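Protein, Family 18 Chitinase (PDB 3SIM) probably binds chitin and hydrolyses its glycosidic bonds, as a plant glycoside hydrolase of family 18 built on a TIM barrel. Local coordinates at residues Ala171-Asn174 with Glu175-Ala179; Lys134-Phe137 with Ala138-Gly142; Ser160-Pro163 with Ser164-Glu167; Ile145-Leu148 with Lys149-Gly152; Asp100-Val103 with Ser104-Thr108. One frame throughout, in Å; residues are numbered along the deposited sequence.

Followed from the N terminus, the five contacts come in series: none nests in another and none crosses, because each joins neighbouring turns of continuous chain. Contact 5 lies in helix 99-116. Contacts 2 and 4 sit near the two ends of helix 134-150, which connects strands 121-125 and 156-159. Contact 3 turns the chain from strand 156-159 into helix 166-175, and contact 1 closes that helix on the way to strand 182-184. Across the helix layer, contact 2 touches contacts 5 and 1, contact 4 also reaches both, and a salt bridge between Lys134 and Glu167 links contact 2 to contact 3. Together they bind three successive helices around the barrel.

Contact 1. Residues Ala171-Asn174 with Glu175-Ala179; sequences ALFN and EYKNA
Leu172 and Tyr176 meet one turn apart at the close of helix 166-175, and this side of the turn is the closely packed one. The carbonyl O of Leu172 accepts a hydrogen bond from Tyr176 N at 3.0 Å and also lies at the edge of the tyrosine ring, in its plane. Leu172 CD1 comes to 4.3 Å from Tyr176 CD2. On another flank Phe173, buried and met edge-to-face by Tyr210, has Lys177 CB over one ring face near the rim, 4.3 Å from Phe173 CE2. The other side of the turn is looser and faces solvent. There CG of Glu175 lies beside its backbone N (chi1 -58°), 3.3 Å from Ala171 O, the acceptor of the Glu175 N bond of 3.1 Å. The chain then runs extended past the methyl of Ala171, with Glu175 OE2 4.2 Å from Ala171 CB, toward helix 134-150. Tyr176 is the first residue to abandon helical backbone angles, and its N adds only a weak bond to Phe173 O at 3.4 Å. The chemistry thus implies a helix end held by backbone bonds and by Leu172 and the Phe173 and Tyr176 rings, while the charged ends of Glu175 and Lys177 probably add little across this turn.

Contact 2. Residues Lys134-Phe137 with Ala138-Gly142; sequences KNTF and AECIG
Ala138 begins the second turn by giving its N-H to Lys134 O at 3.0 Å, and its methyl sits 3.4 Å from that same carbonyl oxygen. Glu139 follows with a nearly straight bond from its N to Asn135 O, 3.0 Å at 165°, and its extended side chain starts out along that oxygen, on the flank that meets helix 99-116. Cys140 N binds Thr136 O at 3.1 Å, and the thiol swings back beside its own backbone N, leaving SG 4.4 Å from Thr136 CG2. This helix, 134-150, is the crossover of a beta-alpha-beta unit between the parallel barrel strands 121-125 and 156-159, the repeating element of a TIM barrel. Ile141 N binds Phe137 O, while Ile141 CG1 lies over one face of the Phe137 ring as a CH-pi contact, 4.0 Å from the centroid and 3.6 Å from Phe137 CE1. The phenylalanine takes CG anti to its N (chi1 -179°), which carries the ring into a cluster with Phe94, Phe129 and Tyr169, all met edge-to-face. Replacing Phe137 with an alanine would probably leave Ile141 CG1 without its ring face and open a gap among those three aromatics. Gly142 N in turn binds Ala138 O, and Gly142 CA receives Tyr176 CD1 at 3.5 Å.

Contact 3. Residues Ser160-Pro163 with Ser164-Glu167; sequences SPFP and SVDE
Phe162 folds over Val165 in the loop that leads from barrel strand 156-159 into helix 166-175, a beta-to-alpha connection of the TIM barrel in which a short 3-10 turn precedes the helix. From CB the chain takes the crowded position between backbone N and carbonyl carbon (chi1 48°), which swings the ring back over the turn. CG and CD1 lie above Val165 CG2, with CD1 3.9 Å from it, and CE1 approaches that methyl to 3.8 Å. The methyl sits almost exactly under the middle of the ring, a CH-pi contact only 7° off the normal. At the tip CZ adds the second branch, Val165 CG1, at 4.0 Å. The ring also touches Glu127, which closes the DxxDxDxE signature of family 18 and in active relatives is the catalytic acid. Backbone bonds tighten the turn: Val165 N donates to Phe162 O at 3.0 Å, and Asp166 N to Pro163 O from well above the carbonyl plane. The Asp166 carboxylate is held by Tyr210, Tyr185 and a salt bridge to Lys209. At the CD2-CE2 edge, Ser164 OG lies near the ring plane, 3.5 Å from Phe162 CD2 and 3.2 Å from Phe162 CE2.

Contact 4. Residues Ile145-Leu148 with Lys149-Gly152; sequences ITTL and KKNG
Thr147 and Asn151 lie side by side, pointing the same way, on the last turn of helix 134-150, where the chain closes in a Schellman motif. The helix is the connecting arm of a beta-alpha-beta unit of the barrel, and Gly152 carries the positive phi (74°) that turns the backbone out of it.

Backbone hydrogen bonds come first. Lys149 N donates to Ile145 O at 3.0 Å, nearly straight (171°) and nearly along the C=O axis. Lys150 N to Thr146 O and Asn151 N to Thr147 O continue the ladder, and Gly152 N closes it on Lys149 O at 3.2 Å.

Apolar contact is carried by Ile145 and Lys149, which lie side by side and point the same way. The lysine chain stays extended beyond CG, and its CE passes Ile145 CG2 at 4.1 Å. This methylene track delivers NZ to Ala179 O, a hydrogen bond that ties the helix to the loop before strand 182-184.

Polar side-chain bonds run back along the helix: Thr146 OG1 pairs with Gly142 O and Thr147 OG1 with Arg143 O. Lys150, bent at its outer torsions, crosses Thr147, its NZ 4.2 Å from Thr147 OG1, too far for a hydrogen bond.

Van der Waals packing lays the amide of Asn151 along the threonine. With OG1 of Thr147 placed beside its own N (chi1 -61°), the methyl branch is left anti to N, next to Asn151. Asn151 CG comes to 3.3 Å from Thr147 O, and Asn151 ND2 lies 3.4 Å from Thr147 CG2.

Contact 5. Residues Asp100-Val103 with Ser104-Thr108; sequences DSWV and SNAVT
Trp102 lays one face of its six-membered ring over the methyl of Ala106, a CH-pi contact one turn apart in helix 99-116. Ala106 CB stands 3.5 Å above the ring plane, shifted toward the rim, 3.6 Å from Trp102 CZ3 and 3.9 Å from the centroid. CG lies opposite the backbone N (chi1 -166°), which leans the outward-pointing indole toward the next turn, where its six-membered ring covers Ala106 CB. NE1 is hydrogen-bonded to Asp38 and the ring also meets Phe94, so the indole is held by both a polar and an aromatic neighbour.

Val103 and Val107 adopt a different relation: they run side by side, pointing the same way, with CG1 of Val103 4.1 Å from CG2 of Val107. Both face helix 134-150, touching Arg143 and Leu144 respectively.

Asn105 turns to another flank, back toward Ser101. Its own N binds Ser101 O at 3.2 Å, and a water donates to that same oxygen at 2.9 Å while giving a weak bond of 3.1 Å to Asn105 OD1. ND2 is hydrogen-bonded to Asn49 O, and OD1 also takes a hydrogen bond from Lys51 NZ, which fixes the rotation of the amide. With a leucine here, Asn49 O and Lys51 NZ would probably lose these mates and the water its second grip.

An aromatic residue and small aliphatic ones packed against the neighbouring helix and loops, with a polar residue bridging to a loop, are as in an amphipathic outer helix of a TIM barrel.

Contact 1. Residues Ala171-Asn174 with Glu175-Ala179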
loop_
_atom_site.group_PDB
_atom_site.type_symbol
_atom_site.label_atom_id
_atom_site.label_comp_id
_atom_site.label_asym_id
_atom_site.label_seq_id
_atom_site.Cartn_x
_atom_site.Cartn_y
_atom_site.Cartn_z
ATOM N N ALA A 171 9.154 -14.836 1.088
ATOM C CA ALA A 171 8.670 -15.897 1.941
ATOM C C ALA A 171 7.131 -15.848 2.031
ATOM O O ALA A 171 6.532 -16.809 1.845
ATOM C CB ALA A 171 9.236 -15.800 3.277
ATOM N N LEU A 172 6.566 -14.679 2.246
ATOM C CA LEU A 172 5.129 -14.522 2.325
ATOM C C LEU A 172 4.434 -14.890 1.001
ATOM O O LEU A 172 3.472 -15.596 0.988
ATOM C CB LEU A 172 4.739 -13.099 2.725
ATOM C CG LEU A 172 3.271 -12.651 2.755
ATOM C CD1 LEU A 172 2.425 -13.591 3.515
ATOM C CD2 LEU A 172 3.066 -11.247 3.269
ATOM N N PHE A 173 5.000 -14.400 -0.090
ATOM C CA PHE A 173 4.494 -14.650 -1.454
ATOM C C PHE A 173 4.566 -16.125 -1.898
ATOM O O PHE A 173 3.593 -16.634 -2.281
ATOM C CB PHE A 173 5.114 -13.704 -2.497
ATOM C CG PHE A 173 4.615 -13.920 -3.919
ATOM C CD1 PHE A 173 5.330 -14.666 -4.806
ATOM C CD2 PHE A 173 3.436 -13.365 -4.357
ATOM C CE1 PHE A 173 4.879 -14.841 -6.071
ATOM C CE2 PHE A 173 3.001 -13.544 -5.626
ATOM C CZ PHE A 173 3.730 -14.282 -6.478
ATOM N N ASN A 174 5.718 -16.768 -1.767
ATOM C CA ASN A 174 5.880 -18.164 -2.056
ATOM C C ASN A 174 5.022 -19.092 -1.169
ATOM O O ASN A 174 4.493 -20.019 -1.648
ATOM C CB ASN A 174 7.344 -18.587 -2.030
ATOM C CG ASN A 174 8.189 -17.909 -3.101
ATOM O OD1 ASN A 174 9.284 -17.574 -2.855
ATOM N ND2 ASN A 174 7.665 -17.742 -4.253
ATOM N N GLU A 175 4.913 -18.783 0.098
ATOM C CA GLU A 175 3.984 -19.467 0.983
ATOM C C GLU A 175 2.444 -19.278 0.804
ATOM O O GLU A 175 1.715 -20.127 1.181
ATOM C CB GLU A 175 4.417 -19.369 2.453
ATOM C CG GLU A 175 5.802 -19.936 2.744
ATOM C CD GLU A 175 6.258 -19.685 4.187
ATOM O OE1 GLU A 175 5.479 -19.813 5.078
ATOM O OE2 GLU A 175 7.399 -19.386 4.461
ATOM N N TYR A 176 2.008 -18.116 0.343
ATOM C CA TYR A 176 0.599 -17.725 0.242
ATOM C C TYR A 176 0.197 -17.021 -1.072
ATOM O O TYR A 176 -0.560 -16.108 -1.053
ATOM C CB TYR A 176 0.135 -16.906 1.465
ATOM C CG TYR A 176 0.218 -17.630 2.784
ATOM C CD1 TYR A 176 -0.863 -18.244 3.318
ATOM C CD2 TYR A 176 1.412 -17.736 3.439
ATOM C CE1 TYR A 176 -0.775 -18.938 4.536
ATOM C CE2 TYR A 176 1.550 -18.410 4.583
ATOM C CZ TYR A 176 0.448 -19.027 5.172
ATOM O OH TYR A 176 0.600 -19.687 6.341
ATOM N N LYS A 177 0.689 -17.494 -2.197
ATOM C CA LYS A 177 0.542 -16.829 -3.505
ATOM C C LYS A 177 -0.916 -16.638 -3.917
ATOM O O LYS A 177 -1.248 -15.607 -4.382
ATOM C CB LYS A 177 1.414 -17.453 -4.612
ATOM C CG LYS A 177 0.797 -17.508 -5.999
ATOM C CD LYS A 177 0.051 -18.771 -6.199
ATOM C CE LYS A 177 0.945 -19.975 -6.478
ATOM N NZ LYS A 177 0.450 -21.192 -5.879
ATOM N N ASN A 178 -1.779 -17.583 -3.637
ATOM C CA ASN A 178 -3.192 -17.379 -3.903
ATOM C C ASN A 178 -3.957 -16.377 -3.031
ATOM O O ASN A 178 -5.046 -16.068 -3.326
ATOM C CB ASN A 178 -3.954 -18.674 -3.897
ATOM C CG ASN A 178 -3.959 -19.300 -2.601
ATOM O OD1 ASN A 178 -4.564 -18.845 -1.649
ATOM N N ALA A 179 -3.396 -15.944 -1.924
ATOM C CA ALA A 179 -4.008 -14.928 -1.084
ATOM C C ALA A 179 -3.737 -13.450 -1.435
ATOM O O ALA A 179 -4.440 -12.588 -0.986
ATOM C CB ALA A 179 -3.706 -15.177 0.372
#

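Contact 2. Residues Lys134-Phe137 with Ala138-Gly142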
loop_
_atom_site.group_PDB
_atom_site.type_symbol
_atom_site.label_atom_id
_atom_site.label_comp_id
_atom_site.label_asym_id
_atom_site.label_seq_id
_atom_site.Cartn_x
_atom_site.Cartn_y
_atom_site.Cartn_z
ATOM N N LYS A 134 11.602 -14.452 8.941
ATOM C CA LYS A 134 10.812 -14.488 7.706
ATOM C C LYS A 134 9.633 -15.463 7.752
ATOM O O LYS A 134 8.604 -15.180 7.217
ATOM C CB LYS A 134 11.656 -14.724 6.451
ATOM C CG LYS A 134 12.446 -16.019 6.387
ATOM C CD LYS A 134 13.543 -16.034 5.357
ATOM C CE LYS A 134 14.397 -17.288 5.421
ATOM N NZ LYS A 134 15.469 -17.296 4.476
ATOM N N ASN A 135 9.842 -16.620 8.338
ATOM C CA ASN A 135 8.769 -17.592 8.453
ATOM C C ASN A 135 7.602 -17.167 9.360
ATOM O O ASN A 135 6.476 -17.382 9.039
ATOM C CB ASN A 135 9.320 -18.981 8.754
ATOM C CG ASN A 135 10.140 -19.545 7.601
ATOM O OD1 ASN A 135 9.846 -19.337 6.475
ATOM N ND2 ASN A 135 11.155 -20.210 7.913
ATOM N N THR A 136 7.944 -16.563 10.488
ATOM C CA THR A 136 7.006 -16.054 11.472
ATOM C C THR A 136 6.114 -14.955 10.893
ATOM O O THR A 136 4.938 -15.008 11.029
ATOM C CB THR A 136 7.733 -15.565 12.805
ATOM O OG1 THR A 136 8.329 -16.662 13.491
ATOM C CG2 THR A 136 6.790 -14.835 13.694
ATOM N N PHE A 137 6.739 -14.028 10.182
ATOM C CA PHE A 137 6.075 -13.000 9.370
ATOM C C PHE A 137 5.195 -13.590 8.258
ATOM O O PHE A 137 4.108 -13.233 8.132
ATOM C CB PHE A 137 7.138 -12.067 8.699
ATOM C CG PHE A 137 6.563 -10.934 7.854
ATOM C CD1 PHE A 137 5.824 -9.891 8.422
ATOM C CD2 PHE A 137 6.730 -10.914 6.503
ATOM C CE1 PHE A 137 5.319 -8.880 7.587
ATOM C CE2 PHE A 137 6.218 -9.925 5.752
ATOM C CZ PHE A 137 5.557 -8.915 6.265
ATOM N N ALA A 138 5.702 -14.531 7.492
ATOM C CA ALA A 138 4.926 -15.146 6.444
ATOM C C ALA A 138 3.655 -15.852 6.950
ATOM O O ALA A 138 2.640 -15.693 6.395
ATOM C CB ALA A 138 5.778 -16.090 5.629
ATOM N N GLU A 139 3.797 -16.605 8.016
ATOM C CA GLU A 139 2.722 -17.298 8.676
ATOM C C GLU A 139 1.670 -16.385 9.302
ATOM O O GLU A 139 0.563 -16.602 9.040
ATOM C CB GLU A 139 3.228 -18.232 9.762
ATOM C CG GLU A 139 3.654 -19.566 9.374
ATOM C CD GLU A 139 4.254 -20.384 10.546
ATOM O OE1 GLU A 139 3.578 -20.585 11.574
ATOM O OE2 GLU A 139 5.402 -20.807 10.398
ATOM N N CYS A 140 2.072 -15.351 10.031
ATOM C CA CYS A 140 1.166 -14.405 10.617
ATOM C C CYS A 140 0.331 -13.665 9.537
ATOM O O CYS A 140 -0.871 -13.681 9.605
ATOM C CB CYS A 140 1.943 -13.365 11.440
ATOM S SG CYS A 140 2.550 -13.806 13.082
ATOM N N ILE A 141 1.001 -13.066 8.565
ATOM C CA ILE A 141 0.330 -12.369 7.502
ATOM C C ILE A 141 -0.510 -13.284 6.606
ATOM O O ILE A 141 -1.583 -12.932 6.256
ATOM C CB ILE A 141 1.264 -11.477 6.650
ATOM C CG1 ILE A 141 2.098 -10.578 7.551
ATOM C CG2 ILE A 141 0.500 -10.698 5.603
ATOM C CD1 ILE A 141 1.337 -9.588 8.277
ATOM N N GLY A 142 0.045 -14.430 6.251
ATOM C CA GLY A 142 -0.656 -15.394 5.425
ATOM C C GLY A 142 -1.936 -15.878 6.097
ATOM O O GLY A 142 -2.941 -15.790 5.502
#

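Contact 3. Residues Ser160-Pro163 with Ser164-Glu167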
loop_
_atom_site.group_PDB
_atom_site.type_symbol
_atom_site.label_atom_id
_atom_site.label_comp_id
_atom_site.label_asym_id
_atom_site.label_seq_id
_atom_site.Cartn_x
_atom_site.Cartn_y
_atom_site.Cartn_z
ATOM N N SER A 160 3.549 -4.365 -0.327
ATOM C CA SER A 160 4.332 -3.268 -0.820
ATOM C C SER A 160 5.845 -3.379 -0.523
ATOM O O SER A 160 6.370 -2.590 0.134
ATOM C CB SER A 160 3.748 -1.906 -0.393
ATOM O OG SER A 160 2.385 -1.797 -0.478
ATOM N N PRO A 161 6.508 -4.375 -1.082
ATOM C CA PRO A 161 7.931 -4.589 -0.886
ATOM C C PRO A 161 8.892 -3.632 -1.645
ATOM O O PRO A 161 8.507 -2.790 -2.402
ATOM C CB PRO A 161 8.117 -6.043 -1.338
ATOM C CG PRO A 161 7.231 -6.223 -2.328
ATOM C CD PRO A 161 6.018 -5.330 -2.060
ATOM N N PHE A 162 10.172 -3.799 -1.364
ATOM C CA PHE A 162 11.295 -3.144 -2.013
ATOM C C PHE A 162 12.548 -4.002 -1.748
ATOM O O PHE A 162 12.487 -4.905 -0.972
ATOM C CB PHE A 162 11.466 -1.667 -1.600
ATOM C CG PHE A 162 11.406 -1.430 -0.133
ATOM C CD1 PHE A 162 10.203 -1.288 0.563
ATOM C CD2 PHE A 162 12.563 -1.373 0.600
ATOM C CE1 PHE A 162 10.208 -1.096 1.914
ATOM C CE2 PHE A 162 12.524 -1.184 1.944
ATOM C CZ PHE A 162 11.355 -1.056 2.580
ATOM N N PRO A 163 13.652 -3.718 -2.421
ATOM C CA PRO A 163 14.720 -4.699 -2.498
ATOM C C PRO A 163 15.238 -5.081 -1.114
ATOM O O PRO A 163 15.339 -6.210 -0.882
ATOM C CB PRO A 163 15.768 -3.992 -3.281
ATOM C CG PRO A 163 15.031 -3.202 -4.240
ATOM C CD PRO A 163 13.826 -2.700 -3.447
ATOM N N SER A 164 15.444 -4.143 -0.215
ATOM C CA SER A 164 15.976 -4.492 1.102
ATOM C C SER A 164 15.088 -5.383 1.984
ATOM O O SER A 164 15.571 -5.990 2.832
ATOM C CB SER A 164 16.516 -3.319 1.878
ATOM O OG SER A 164 15.522 -2.416 2.080
ATOM N N VAL A 165 13.793 -5.411 1.715
ATOM C CA VAL A 165 12.871 -6.307 2.357
ATOM C C VAL A 165 12.379 -7.510 1.548
ATOM O O VAL A 165 11.532 -8.204 1.969
ATOM C CB VAL A 165 11.690 -5.555 3.028
ATOM C CG1 VAL A 165 12.200 -4.618 4.088
ATOM C CG2 VAL A 165 10.835 -4.881 2.017
ATOM N N ASP A 166 12.975 -7.759 0.414
ATOM C CA ASP A 166 12.518 -8.792 -0.469
ATOM C C ASP A 166 12.516 -10.201 0.162
ATOM O O ASP A 166 11.701 -10.957 -0.173
ATOM C CB ASP A 166 13.294 -8.810 -1.789
ATOM C CG ASP A 166 12.690 -7.908 -2.856
ATOM O OD1 ASP A 166 11.521 -7.618 -2.863
ATOM O OD2 ASP A 166 13.448 -7.531 -3.633
ATOM N N GLU A 167 13.441 -10.487 1.061
ATOM C CA GLU A 167 13.565 -11.798 1.665
ATOM C C GLU A 167 12.293 -12.190 2.441
ATOM O O GLU A 167 11.793 -13.246 2.276
ATOM C CB GLU A 167 14.849 -11.931 2.518
ATOM C CG GLU A 167 15.015 -13.302 3.133
ATOM C CD GLU A 167 16.300 -13.536 3.924
ATOM O OE1 GLU A 167 16.924 -12.605 4.363
ATOM O OE2 GLU A 167 16.655 -14.685 4.108
#

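Contact 4. Residues Ile145-Leu148 with Lys149-Gly152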
loop_
_atom_site.group_PDB
_atom_site.type_symbol
_atom_site.label_atom_id
_atom_site.label_comp_id
_atom_site.label_asym_id
_atom_site.label_seq_id
_atom_site.Cartn_x
_atom_site.Cartn_y
_atom_site.Cartn_z
ATOM N N ILE A 145 -4.617 -12.792 6.103
ATOM C CA ILE A 145 -5.298 -12.555 4.860
ATOM C C ILE A 145 -6.281 -13.693 4.510
ATOM O O ILE A 145 -7.368 -13.427 4.215
ATOM C CB ILE A 145 -4.305 -12.345 3.735
ATOM C CG1 ILE A 145 -3.456 -11.114 4.019
ATOM C CG2 ILE A 145 -4.998 -12.304 2.374
ATOM C CD1 ILE A 145 -2.261 -11.021 3.226
ATOM N N THR A 146 -5.838 -14.923 4.668
ATOM C CA THR A 146 -6.590 -16.110 4.345
ATOM C C THR A 146 -7.880 -16.123 5.178
ATOM O O THR A 146 -8.923 -16.237 4.623
ATOM C CB THR A 146 -5.762 -17.432 4.551
ATOM O OG1 THR A 146 -4.662 -17.517 3.651
ATOM C CG2 THR A 146 -6.626 -18.607 4.337
ATOM N N THR A 147 -7.768 -15.860 6.469
ATOM C CA THR A 147 -8.922 -15.798 7.363
ATOM C C THR A 147 -9.933 -14.709 7.047
ATOM O O THR A 147 -11.082 -14.945 7.020
ATOM C CB THR A 147 -8.524 -15.634 8.871
ATOM O OG1 THR A 147 -7.762 -16.730 9.285
ATOM C CG2 THR A 147 -9.729 -15.534 9.767
ATOM N N LEU A 148 -9.445 -13.506 6.830
ATOM C CA LEU A 148 -10.251 -12.367 6.539
ATOM C C LEU A 148 -11.046 -12.601 5.220
ATOM O O LEU A 148 -12.199 -12.364 5.207
ATOM C CB LEU A 148 -9.407 -11.100 6.507
ATOM C CG LEU A 148 -8.872 -10.527 7.843
ATOM C CD1 LEU A 148 -8.055 -9.329 7.542
ATOM C CD2 LEU A 148 -9.944 -10.215 8.780
ATOM N N LYS A 149 -10.385 -13.131 4.198
ATOM C CA LYS A 149 -11.022 -13.499 2.943
ATOM C C LYS A 149 -12.103 -14.603 3.112
ATOM O O LYS A 149 -13.165 -14.471 2.615
ATOM C CB LYS A 149 -9.976 -13.869 1.876
ATOM C CG LYS A 149 -9.191 -12.714 1.238
ATOM C CD LYS A 149 -8.412 -13.142 0.016
ATOM C CE LYS A 149 -7.694 -11.973 -0.718
ATOM N NZ LYS A 149 -7.074 -12.270 -1.938
ATOM N N LYS A 150 -11.784 -15.634 3.857
ATOM C CA LYS A 150 -12.707 -16.725 4.158
ATOM C C LYS A 150 -13.975 -16.281 4.922
ATOM O O LYS A 150 -14.991 -16.651 4.537
ATOM C CB LYS A 150 -11.982 -17.885 4.804
ATOM C CG LYS A 150 -12.770 -19.032 5.327
ATOM C CD LYS A 150 -11.857 -19.999 6.067
ATOM C CE LYS A 150 -11.684 -19.625 7.486
ATOM N NZ LYS A 150 -10.358 -19.771 8.107
ATOM N N ASN A 151 -13.855 -15.390 5.896
ATOM C CA ASN A 151 -14.924 -14.842 6.721
ATOM C C ASN A 151 -15.795 -13.812 5.976
ATOM O O ASN A 151 -16.766 -13.342 6.469
ATOM C CB ASN A 151 -14.394 -14.224 8.006
ATOM C CG ASN A 151 -13.747 -15.197 8.911
ATOM O OD1 ASN A 151 -13.853 -16.351 8.758
ATOM N ND2 ASN A 151 -13.054 -14.694 9.863
ATOM N N GLY A 152 -15.365 -13.490 4.766
ATOM C CA GLY A 152 -15.945 -12.486 3.904
ATOM C C GLY A 152 -15.712 -11.016 4.252
ATOM O O GLY A 152 -16.407 -10.193 3.787
#

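Contact 5. Residues Asp100-Val103 with Ser104-Thr108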
loop_
_atom_site.group_PDB
_atom_site.type_symbol
_atom_site.label_atom_id
_atom_site.label_comp_id
_atom_site.label_asym_id
_atom_site.label_seq_id
_atom_site.Cartn_x
_atom_site.Cartn_y
_atom_site.Cartn_z
ATOM N N ASP A 100 0.016 -17.822 16.818
ATOM C CA ASP A 100 -1.372 -18.049 17.127
ATOM C C ASP A 100 -1.931 -16.830 17.816
ATOM O O ASP A 100 -2.965 -16.401 17.484
ATOM C CB ASP A 100 -1.591 -19.278 18.026
ATOM C CG ASP A 100 -1.588 -20.639 17.282
ATOM O OD1 ASP A 100 -1.713 -20.756 16.080
ATOM O OD2 ASP A 100 -1.453 -21.640 17.941
ATOM N N SER A 101 -1.218 -16.298 18.802
ATOM C CA SER A 101 -1.666 -15.135 19.542
ATOM C C SER A 101 -1.745 -13.835 18.728
ATOM O O SER A 101 -2.663 -13.131 18.852
ATOM C CB SER A 101 -0.951 -14.955 20.882
ATOM O OG SER A 101 0.318 -14.503 20.713
ATOM N N TRP A 102 -0.754 -13.583 17.887
ATOM C CA TRP A 102 -0.749 -12.435 16.984
ATOM C C TRP A 102 -1.919 -12.467 15.991
ATOM O O TRP A 102 -2.659 -11.581 15.952
ATOM C CB TRP A 102 0.580 -12.306 16.224
ATOM C CG TRP A 102 0.752 -11.016 15.560
ATOM C CD1 TRP A 102 1.396 -9.938 16.045
ATOM C CD2 TRP A 102 0.281 -10.645 14.273
ATOM N NE1 TRP A 102 1.376 -8.948 15.156
ATOM C CE2 TRP A 102 0.672 -9.337 14.069
ATOM C CE3 TRP A 102 -0.445 -11.283 13.272
ATOM C CZ2 TRP A 102 0.350 -8.652 12.938
ATOM C CZ3 TRP A 102 -0.760 -10.572 12.133
ATOM C CH2 TRP A 102 -0.351 -9.282 11.987
ATOM N N VAL A 103 -2.117 -13.592 15.333
ATOM C CA VAL A 103 -3.186 -13.787 14.388
ATOM C C VAL A 103 -4.582 -13.591 15.045
ATOM O O VAL A 103 -5.373 -12.873 14.554
ATOM C CB VAL A 103 -3.105 -15.165 13.720
ATOM C CG1 VAL A 103 -4.337 -15.444 12.953
ATOM C CG2 VAL A 103 -1.904 -15.263 12.834
ATOM N N SER A 104 -4.796 -14.156 16.220
ATOM C CA SER A 104 -6.068 -13.980 16.901
ATOM C C SER A 104 -6.360 -12.496 17.197
ATOM O O SER A 104 -7.419 -12.025 16.918
ATOM C CB SER A 104 -6.084 -14.783 18.190
ATOM O OG SER A 104 -7.191 -14.455 18.935
ATOM N N ASN A 105 -5.361 -11.786 17.712
ATOM C CA ASN A 105 -5.495 -10.360 17.964
ATOM C C ASN A 105 -5.733 -9.517 16.687
ATOM O O ASN A 105 -6.547 -8.655 16.689
ATOM C CB ASN A 105 -4.327 -9.788 18.755
ATOM C CG ASN A 105 -4.234 -10.321 20.213
ATOM O OD1 ASN A 105 -5.193 -10.622 20.814
ATOM N ND2 ASN A 105 -3.046 -10.385 20.718
ATOM N N ALA A 106 -4.990 -9.832 15.632
ATOM C CA ALA A 106 -5.072 -9.168 14.359
ATOM C C ALA A 106 -6.449 -9.329 13.660
ATOM O O ALA A 106 -7.008 -8.380 13.243
ATOM C CB ALA A 106 -3.931 -9.651 13.455
ATOM N N VAL A 107 -6.951 -10.549 13.619
ATOM C CA VAL A 107 -8.251 -10.829 13.076
ATOM C C VAL A 107 -9.354 -10.088 13.862
ATOM O O VAL A 107 -10.125 -9.461 13.280
ATOM C CB VAL A 107 -8.566 -12.387 12.916
ATOM C CG1 VAL A 107 -9.931 -12.628 12.442
ATOM C CG2 VAL A 107 -7.583 -13.094 11.983
ATOM N N THR A 108 -9.340 -10.131 15.169
ATOM C CA THR A 108 -10.365 -9.422 15.927
ATOM C C THR A 108 -10.345 -7.894 15.729
ATOM O O THR A 108 -11.288 -7.340 15.317
ATOM C CB THR A 108 -10.217 -9.742 17.425
ATOM O OG1 THR A 108 -10.401 -11.129 17.634
ATOM C CG2 THR A 108 -11.187 -8.947 18.224
HETATM O O HOH W 1 -4.254 -13.536 21.300
#